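Crystal protein (Bacillus thuringiensis serovar dakota, PDB 2ZTB) is a parasporin toxin that recognizes cancer cells and, as in related aerolysin-type beta-pore-forming toxins, probably kills them by perforating the membrane. Local coordinates at residues Leu126-Phe140 with Thr225-Asp237. Sequence-based numbering, arbitrary orientation.
Sequences LSIKKVFEIGGEVSF and TLRGTVTNVSSFD
A single water joins Gly135 to Asn232: it donates to Gly135 O at 2.8 Å and accepts a weak bond from Asn232 ND2. The amide oxygen of Asn232, OD1, is hydrogen-bonded to Ser110 on strand 96-116. With CG anti to the backbone N (chi1 -169°), Asn232 points its amide at the hairpin, OD1 3.3 Å from Val138 CG2 and ND2 near Gly135 CA, while its CB lies 3.6 Å from Phe132 CD1. That ring brings its edge to the backbone, CZ standing 3.3 Å from Val230 O, and Lys130 CG lies over one of its faces. Val230 fills the middle: CG1 meets Lys130 CB, and CG2 touches Val138 CG1 and the rings of Phe132 and Phe140. Toward one end Leu126 CD2 and Leu226 CD1 meet tip to tip at 3.8 Å; toward the other, Ile134 CD1 makes a CH-pi contact over a face of Phe236. The amphipathic hairpin 126-140, its Lys129–Glu137 salt bridge on the outer side, resembles the tucked-away membrane-inserting hairpin of aerolysin-type toxins. With apolar contacts but no direct hydrogen bond between the segments, it could probably leave the strand without breaking any between them, as insertion would require.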
loop_
_atom_site.group_PDB
_atom_site.type_symbol
_atom_site.label_atom_id
_atom_site.label_comp_id
_atom_site.label_asym_id
_atom_site.label_seq_id
_atom_site.Cartn_x
_atom_site.Cartn_y
_atom_site.Cartn_z
ATOM N N LEU A 126 -6.853 -4.146 2.551
ATOM C CA LEU A 126 -6.376 -4.778 1.339
ATOM C C LEU A 126 -5.238 -5.750 1.681
ATOM O O LEU A 126 -4.292 -5.391 2.393
ATOM C CB LEU A 126 -5.902 -3.709 0.358
ATOM C CG LEU A 126 -5.262 -4.155 -0.956
ATOM C CD1 LEU A 126 -6.312 -4.690 -1.897
ATOM C CD2 LEU A 126 -4.486 -3.002 -1.594
ATOM N N SER A 127 -5.338 -6.974 1.179
ATOM C CA SER A 127 -4.291 -7.970 1.372
ATOM C C SER A 127 -3.215 -7.844 0.300
ATOM O O SER A 127 -3.500 -7.912 -0.906
ATOM C CB SER A 127 -4.870 -9.378 1.406
ATOM O OG SER A 127 -5.762 -9.522 2.498
ATOM N N ILE A 128 -1.987 -7.628 0.768
ATOM C CA ILE A 128 -0.811 -7.520 -0.086
ATOM C C ILE A 128 0.195 -8.601 0.339
ATOM O O ILE A 128 0.584 -8.696 1.512
ATOM C CB ILE A 128 -0.185 -6.074 -0.047
ATOM C CG1 ILE A 128 -1.148 -5.034 -0.657
ATOM C CG2 ILE A 128 1.173 -6.017 -0.744
ATOM C CD1 ILE A 128 -1.537 -5.295 -2.140
ATOM N N LYS A 129 0.579 -9.431 -0.626
ATOM C CA LYS A 129 1.559 -10.482 -0.412
ATOM C C LYS A 129 2.560 -10.506 -1.556
ATOM O O LYS A 129 2.177 -10.551 -2.723
ATOM C CB LYS A 129 0.869 -11.837 -0.294
ATOM C CG LYS A 129 0.126 -12.044 1.021
ATOM C CD LYS A 129 -0.896 -13.175 0.944
ATOM C CE LYS A 129 -0.967 -13.952 2.265
ATOM N NZ LYS A 129 0.388 -14.411 2.699
ATOM N N LYS A 130 3.842 -10.483 -1.217
ATOM C CA LYS A 130 4.902 -10.544 -2.215
ATOM C C LYS A 130 6.072 -11.381 -1.709
ATOM O O LYS A 130 6.549 -11.178 -0.589
ATOM C CB LYS A 130 5.354 -9.121 -2.588
ATOM C CG LYS A 130 6.603 -9.021 -3.455
ATOM C CD LYS A 130 6.338 -9.423 -4.889
ATOM C CE LYS A 130 7.651 -9.701 -5.607
ATOM N NZ LYS A 130 7.442 -9.829 -7.077
ATOM N N VAL A 131 6.524 -12.330 -2.525
ATOM C CA VAL A 131 7.753 -13.074 -2.213
ATOM C C VAL A 131 8.965 -12.433 -2.900
ATOM O O VAL A 131 9.069 -12.412 -4.132
ATOM C CB VAL A 131 7.668 -14.589 -2.560
ATOM C CG1 VAL A 131 9.001 -15.281 -2.269
ATOM C CG2 VAL A 131 6.525 -15.274 -1.795
ATOM N N PHE A 132 9.866 -11.901 -2.086
ATOM C CA PHE A 132 11.086 -11.284 -2.580
ATOM C C PHE A 132 12.234 -12.302 -2.600
ATOM O O PHE A 132 12.373 -13.113 -1.678
ATOM C CB PHE A 132 11.456 -10.090 -1.706
ATOM C CG PHE A 132 10.551 -8.891 -1.882
ATOM C CD1 PHE A 132 9.747 -8.453 -0.829
ATOM C CD2 PHE A 132 10.516 -8.194 -3.088
ATOM C CE1 PHE A 132 8.923 -7.333 -0.964
ATOM C CE2 PHE A 132 9.693 -7.074 -3.241
ATOM C CZ PHE A 132 8.895 -6.638 -2.173
ATOM N N GLU A 133 13.047 -12.249 -3.652
ATOM C CA GLU A 133 14.183 -13.154 -3.809
ATOM C C GLU A 133 15.102 -13.157 -2.587
ATOM O O GLU A 133 15.402 -14.221 -2.027
ATOM C CB GLU A 133 14.980 -12.803 -5.064
ATOM C CG GLU A 133 16.268 -13.597 -5.216
ATOM C CD GLU A 133 17.039 -13.225 -6.465
ATOM O OE1 GLU A 133 16.385 -12.842 -7.474
ATOM O OE2 GLU A 133 18.293 -13.326 -6.438
ATOM N N ILE A 134 15.539 -11.967 -2.190
ATOM C CA ILE A 134 16.457 -11.797 -1.070
ATOM C C ILE A 134 15.710 -11.714 0.269
ATOM O O ILE A 134 16.008 -12.467 1.203
ATOM C CB ILE A 134 17.399 -10.560 -1.279
ATOM C CG1 ILE A 134 18.265 -10.765 -2.533
ATOM C CG2 ILE A 134 18.258 -10.292 -0.024
ATOM C CD1 ILE A 134 18.972 -9.531 -3.036
ATOM N N GLY A 135 14.720 -10.832 0.343
ATOM C CA GLY A 135 13.998 -10.594 1.583
ATOM C C GLY A 135 12.999 -11.648 2.024
ATOM O O GLY A 135 12.659 -11.708 3.204
ATOM N N GLY A 136 12.517 -12.472 1.103
ATOM C CA GLY A 136 11.530 -13.489 1.453
ATOM C C GLY A 136 10.100 -12.981 1.425
ATOM O O GLY A 136 9.822 -11.921 0.859
ATOM N N GLU A 137 9.191 -13.749 2.029
ATOM C CA GLU A 137 7.766 -13.441 1.988
ATOM C C GLU A 137 7.400 -12.290 2.907
ATOM O O GLU A 137 7.792 -12.255 4.078
ATOM C CB GLU A 137 6.876 -14.647 2.305
ATOM C CG GLU A 137 5.391 -14.338 1.989
ATOM C CD GLU A 137 4.393 -15.285 2.641
ATOM O OE1 GLU A 137 4.535 -16.524 2.494
ATOM O OE2 GLU A 137 3.445 -14.778 3.280
ATOM N N VAL A 138 6.633 -11.364 2.337
ATOM C CA VAL A 138 6.097 -10.195 3.022
ATOM C C VAL A 138 4.564 -10.200 2.821
ATOM O O VAL A 138 4.083 -10.409 1.707
ATOM C CB VAL A 138 6.759 -8.917 2.440
ATOM C CG1 VAL A 138 6.037 -7.673 2.846
ATOM C CG2 VAL A 138 8.241 -8.838 2.865
ATOM N N SER A 139 3.805 -10.028 3.900
ATOM C CA SER A 139 2.363 -9.812 3.775
ATOM C C SER A 139 1.845 -8.648 4.629
ATOM O O SER A 139 2.388 -8.350 5.698
ATOM C CB SER A 139 1.576 -11.076 4.074
ATOM O OG SER A 139 1.572 -11.336 5.460
ATOM N N PHE A 140 0.790 -8.001 4.130
ATOM C CA PHE A 140 0.161 -6.862 4.786
ATOM C C PHE A 140 -1.364 -6.943 4.641
ATOM O O PHE A 140 -1.882 -7.383 3.610
ATOM C CB PHE A 140 0.634 -5.549 4.148
ATOM C CG PHE A 140 2.060 -5.152 4.491
ATOM C CD1 PHE A 140 3.097 -5.403 3.605
ATOM C CD2 PHE A 140 2.349 -4.486 5.679
ATOM C CE1 PHE A 140 4.397 -5.040 3.922
ATOM C CE2 PHE A 140 3.638 -4.106 5.992
ATOM C CZ PHE A 140 4.663 -4.383 5.117
ATOM N N THR A 225 -8.647 3.416 -10.299
ATOM C CA THR A 225 -7.432 2.601 -10.191
ATOM C C THR A 225 -6.814 2.677 -8.796
ATOM O O THR A 225 -6.657 3.755 -8.224
ATOM C CB THR A 225 -6.378 3.021 -11.249
ATOM O OG1 THR A 225 -6.992 3.076 -12.539
ATOM C CG2 THR A 225 -5.205 2.034 -11.305
ATOM N N LEU A 226 -6.483 1.510 -8.258
ATOM C CA LEU A 226 -5.697 1.407 -7.041
ATOM C C LEU A 226 -4.238 1.230 -7.453
ATOM O O LEU A 226 -3.955 0.579 -8.445
ATOM C CB LEU A 226 -6.189 0.248 -6.175
ATOM C CG LEU A 226 -5.437 -0.070 -4.866
ATOM C CD1 LEU A 226 -6.432 -0.552 -3.826
ATOM C CD2 LEU A 226 -4.376 -1.122 -5.084
ATOM N N ARG A 227 -3.326 1.861 -6.720
ATOM C CA ARG A 227 -1.885 1.717 -6.953
ATOM C C ARG A 227 -1.151 1.659 -5.634
ATOM O O ARG A 227 -1.653 2.106 -4.604
ATOM C CB ARG A 227 -1.321 2.872 -7.789
ATOM C CG ARG A 227 -1.852 2.893 -9.204
ATOM C CD ARG A 227 -1.158 3.898 -10.074
ATOM N NE ARG A 227 -1.753 3.895 -11.412
ATOM C CZ ARG A 227 -1.267 3.221 -12.458
ATOM N NH1 ARG A 227 -0.153 2.490 -12.337
ATOM N NH2 ARG A 227 -1.893 3.287 -13.634
ATOM N N GLY A 228 0.041 1.092 -5.666
ATOM C CA GLY A 228 0.889 1.110 -4.495
ATOM C C GLY A 228 2.204 0.448 -4.782
ATOM O O GLY A 228 2.487 0.084 -5.924
ATOM N N THR A 229 2.995 0.312 -3.722
ATOM C CA THR A 229 4.308 -0.312 -3.752
ATOM C C THR A 229 4.524 -1.124 -2.481
ATOM O O THR A 229 4.122 -0.727 -1.387
ATOM C CB THR A 229 5.423 0.748 -3.884
ATOM O OG1 THR A 229 5.134 1.590 -5.002
ATOM C CG2 THR A 229 6.809 0.086 -4.101
ATOM N N VAL A 230 5.168 -2.268 -2.645
ATOM C CA VAL A 230 5.625 -3.079 -1.515
ATOM C C VAL A 230 7.156 -3.158 -1.570
ATOM O O VAL A 230 7.721 -3.590 -2.571
ATOM C CB VAL A 230 4.892 -4.452 -1.442
ATOM C CG1 VAL A 230 4.980 -5.212 -2.758
ATOM C CG2 VAL A 230 5.404 -5.296 -0.274
ATOM N N THR A 231 7.801 -2.632 -0.523
ATOM C CA THR A 231 9.258 -2.588 -0.384
ATOM C C THR A 231 9.754 -3.466 0.788
ATOM O O THR A 231 9.030 -3.693 1.773
ATOM C CB THR A 231 9.753 -1.161 -0.216
ATOM O OG1 THR A 231 9.341 -0.384 -1.344
ATOM C CG2 THR A 231 11.270 -1.101 -0.143
ATOM N N ASN A 232 10.960 -4.016 0.629
ATOM C CA ASN A 232 11.640 -4.760 1.685
ATOM C C ASN A 232 13.095 -4.313 1.663
ATOM O O ASN A 232 13.701 -4.234 0.592
ATOM C CB ASN A 232 11.482 -6.281 1.500
ATOM C CG ASN A 232 11.940 -7.087 2.733
ATOM O OD1 ASN A 232 11.139 -7.425 3.597
ATOM N ND2 ASN A 232 13.238 -7.381 2.812
ATOM N N VAL A 233 13.616 -3.928 2.830
ATOM C CA VAL A 233 15.044 -3.580 2.982
ATOM C C VAL A 233 15.683 -4.594 3.938
ATOM O O VAL A 233 15.230 -4.779 5.074
ATOM C CB VAL A 233 15.279 -2.090 3.403
ATOM C CG1 VAL A 233 16.774 -1.734 3.410
ATOM C CG2 VAL A 233 14.556 -1.126 2.440
ATOM N N SER A 234 16.684 -5.314 3.437
ATOM C CA SER A 234 17.371 -6.334 4.238
ATOM C C SER A 234 18.862 -6.391 3.916
ATOM O O SER A 234 19.320 -5.885 2.881
ATOM C CB SER A 234 16.711 -7.707 4.076
ATOM O OG SER A 234 16.813 -8.179 2.740
ATOM N N SER A 235 19.618 -6.972 4.838
ATOM C CA SER A 235 21.051 -7.096 4.671
ATOM C C SER A 235 21.346 -8.537 4.285
ATOM O O SER A 235 20.612 -9.443 4.670
ATOM C CB SER A 235 21.795 -6.693 5.944
ATOM O OG SER A 235 21.450 -7.566 6.993
ATOM N N PHE A 236 22.396 -8.715 3.486
ATOM C CA PHE A 236 22.849 -10.016 2.999
ATOM C C PHE A 236 24.341 -9.942 2.647
ATOM O O PHE A 236 24.940 -8.869 2.688
ATOM C CB PHE A 236 21.993 -10.482 1.800
ATOM C CG PHE A 236 22.154 -9.644 0.550
ATOM C CD1 PHE A 236 22.725 -10.190 -0.592
ATOM C CD2 PHE A 236 21.719 -8.316 0.507
ATOM C CE1 PHE A 236 22.879 -9.435 -1.756
ATOM C CE2 PHE A 236 21.866 -7.553 -0.664
ATOM C CZ PHE A 236 22.452 -8.127 -1.792
ATOM N N ASP A 237 24.926 -11.088 2.325
ATOM C CA ASP A 237 26.328 -11.213 1.915
ATOM C C ASP A 237 27.289 -10.668 2.959
ATOM O O ASP A 237 28.137 -9.820 2.654
ATOM C CB ASP A 237 26.572 -10.582 0.530
ATOM C CG ASP A 237 26.038 -11.438 -0.627
ATOM O OD1 ASP A 237 25.538 -12.562 -0.406
ATOM O OD2 ASP A 237 26.120 -10.974 -1.781
HETATM O O HOH W 1 13.575 -9.814 5.090
#